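Local coordinates for Serine/threonine-protein phosphatase 2A regulatory subunit B'' subunit alpha (Homo sapiens, PDB 4I5J), which serves as a calcium-binding EF-hand regulatory subunit of protein phosphatase 2A that might modulate substrate selectivity, catalytic activity and localization of the enzyme, at residues I133-S139 with I151-F155. Sequence-based numbering, arbitrary orientation.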
loop_
_atom_site.group_PDB
_atom_site.type_symbol
_atom_site.label_atom_id
_atom_site.label_comp_id
_atom_site.label_asym_id
_atom_site.label_seq_id
_atom_site.Cartn_x
_atom_site.Cartn_y
_atom_site.Cartn_z
ATOM N N ILE A 133 4.323 0.030 15.146
ATOM C CA ILE A 133 5.473 0.784 14.689
ATOM C C ILE A 133 5.205 2.238 14.987
ATOM O O ILE A 133 4.132 2.762 14.661
ATOM C CB ILE A 133 5.723 0.550 13.196
ATOM C CG1 ILE A 133 6.235 -0.880 12.991
ATOM C CG2 ILE A 133 6.751 1.516 12.673
ATOM C CD1 ILE A 133 6.426 -1.214 11.555
ATOM N N SER A 134 6.153 2.882 15.658
ATOM C CA SER A 134 6.016 4.301 15.942
ATOM C C SER A 134 6.417 5.112 14.714
ATOM O O SER A 134 7.063 4.607 13.786
ATOM C CB SER A 134 6.887 4.688 17.139
ATOM O OG SER A 134 8.239 4.524 16.783
ATOM N N GLN A 135 6.012 6.369 14.709
ATOM C CA GLN A 135 6.379 7.304 13.660
ATOM C C GLN A 135 7.899 7.435 13.541
ATOM O O GLN A 135 8.447 7.425 12.438
ATOM C CB GLN A 135 5.718 8.652 13.949
ATOM C CG GLN A 135 5.867 9.635 12.860
ATOM C CD GLN A 135 5.080 10.902 13.120
ATOM O OE1 GLN A 135 4.075 10.887 13.849
ATOM N NE2 GLN A 135 5.528 12.006 12.521
ATOM N N ALA A 136 8.577 7.522 14.684
ATOM C CA ALA A 136 10.035 7.638 14.742
ATOM C C ALA A 136 10.723 6.432 14.129
ATOM O O ALA A 136 11.652 6.570 13.345
ATOM C CB ALA A 136 10.505 7.803 16.202
ATOM N N ASP A 137 10.287 5.244 14.516
ATOM C CA ASP A 137 10.847 4.043 13.923
ATOM C C ASP A 137 10.608 3.940 12.420
ATOM O O ASP A 137 11.535 3.617 11.671
ATOM C CB ASP A 137 10.382 2.798 14.670
ATOM C CG ASP A 137 10.948 2.741 16.092
ATOM O OD1 ASP A 137 12.075 3.258 16.312
ATOM O OD2 ASP A 137 10.258 2.219 16.990
ATOM N N LEU A 138 9.395 4.253 11.967
ATOM C CA LEU A 138 9.123 4.185 10.539
ATOM C C LEU A 138 9.996 5.181 9.775
ATOM O O LEU A 138 10.406 4.917 8.652
ATOM C CB LEU A 138 7.651 4.426 10.240
ATOM C CG LEU A 138 7.199 3.951 8.859
ATOM C CD1 LEU A 138 7.363 2.452 8.772
ATOM C CD2 LEU A 138 5.751 4.394 8.536
ATOM N N SER A 139 10.305 6.312 10.404
ATOM C CA SER A 139 11.171 7.323 9.803
ATOM C C SER A 139 12.570 6.805 9.500
ATOM O O SER A 139 13.291 7.387 8.698
ATOM C CB SER A 139 11.253 8.543 10.715
ATOM O OG SER A 139 10.035 9.267 10.675
ATOM N N ILE A 151 5.869 10.884 6.428
ATOM C CA ILE A 151 5.626 9.905 7.497
ATOM C C ILE A 151 4.550 10.420 8.454
ATOM O O ILE A 151 3.638 9.689 8.837
ATOM C CB ILE A 151 6.920 9.565 8.282
ATOM C CG1 ILE A 151 7.968 8.907 7.369
ATOM C CG2 ILE A 151 6.612 8.688 9.488
ATOM C CD1 ILE A 151 7.562 7.595 6.765
ATOM N N GLU A 152 4.645 11.694 8.808
ATOM C CA GLU A 152 3.619 12.348 9.610
ATOM C C GLU A 152 2.260 12.227 8.925
ATOM O O GLU A 152 1.240 11.987 9.578
ATOM C CB GLU A 152 3.996 13.820 9.850
ATOM C CG GLU A 152 3.031 14.606 10.711
ATOM C CD GLU A 152 3.583 15.986 11.073
ATOM O OE1 GLU A 152 4.743 16.288 10.700
ATOM O OE2 GLU A 152 2.860 16.768 11.729
ATOM N N ARG A 153 2.243 12.352 7.602
ATOM C CA ARG A 153 0.990 12.173 6.863
ATOM C C ARG A 153 0.472 10.734 6.945
ATOM O O ARG A 153 -0.726 10.495 7.090
ATOM C CB ARG A 153 1.158 12.625 5.411
ATOM C CG ARG A 153 1.330 14.153 5.245
ATOM C CD ARG A 153 0.051 14.880 5.612
ATOM N NE ARG A 153 -1.036 14.422 4.751
ATOM C CZ ARG A 153 -2.310 14.357 5.120
ATOM N NH1 ARG A 153 -2.667 14.741 6.338
ATOM N NH2 ARG A 153 -3.223 13.921 4.266
ATOM N N ILE A 154 1.371 9.770 6.842
ATOM C CA ILE A 154 0.977 8.377 7.014
ATOM C C ILE A 154 0.304 8.173 8.370
ATOM O O ILE A 154 -0.691 7.463 8.478
ATOM C CB ILE A 154 2.182 7.463 6.889
ATOM C CG1 ILE A 154 2.603 7.344 5.419
ATOM C CG2 ILE A 154 1.881 6.097 7.494
ATOM C CD1 ILE A 154 4.105 7.002 5.274
ATOM N N PHE A 155 0.830 8.836 9.394
ATOM C CA PHE A 155 0.316 8.676 10.750
ATOM C C PHE A 155 -0.838 9.627 11.070
ATOM O O PHE A 155 -1.296 9.688 12.213
ATOM C CB PHE A 155 1.453 8.854 11.758
ATOM C CG PHE A 155 2.254 7.609 11.969
ATOM C CD1 PHE A 155 2.080 6.852 13.109
ATOM C CD2 PHE A 155 3.161 7.179 11.016
ATOM C CE1 PHE A 155 2.803 5.694 13.312
ATOM C CE2 PHE A 155 3.882 6.012 11.210
ATOM C CZ PHE A 155 3.709 5.275 12.363
#
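Ile-151 meets helix 135-138 with both of its branches. Its CG2 lies 3.6 Å from CG of Gln-135 and also touches OG of Ser-139, while CD1 leads to CD2 of Leu-138, 4.1 Å away. That serine hydroxyl is fixed in its turn: it donates to the backbone O of Gln-135, which accepts the Ser-139 N-H from the opposite face of its carbonyl plane. At Glu-152 the contact is small: NE2 of Gln-135 comes 3.5 Å from CA of the glutamate, and no hydrogen bond is made. Strand 133-134 pairs antiparallel with 170-171, as the two loops of an EF-hand pair do, and within this pair the contact joins helix 135-138, which Ser-134 N-caps, to helix 148-154. Ile-154 adds a looser apolar touch on Leu-138 and reaches Phe-179 of helix 173-184. Phe-155 buries the most surface of this segment. The extended Gln-135 chain, its CG trans to the backbone N (chi1 -172°), lies over one ring face, CB 4.0 Å from the centroid and only 3° off the normal. At the ring edge sit O of Ile-133, 3.4 Å from CZ, and CD2 of Leu-138, 3.6 Å from CE2. An alanine in place of Phe-155 is likely to leave the Gln-135 chain without the ring face it lies on and open a gap beside Leu-138 CD2.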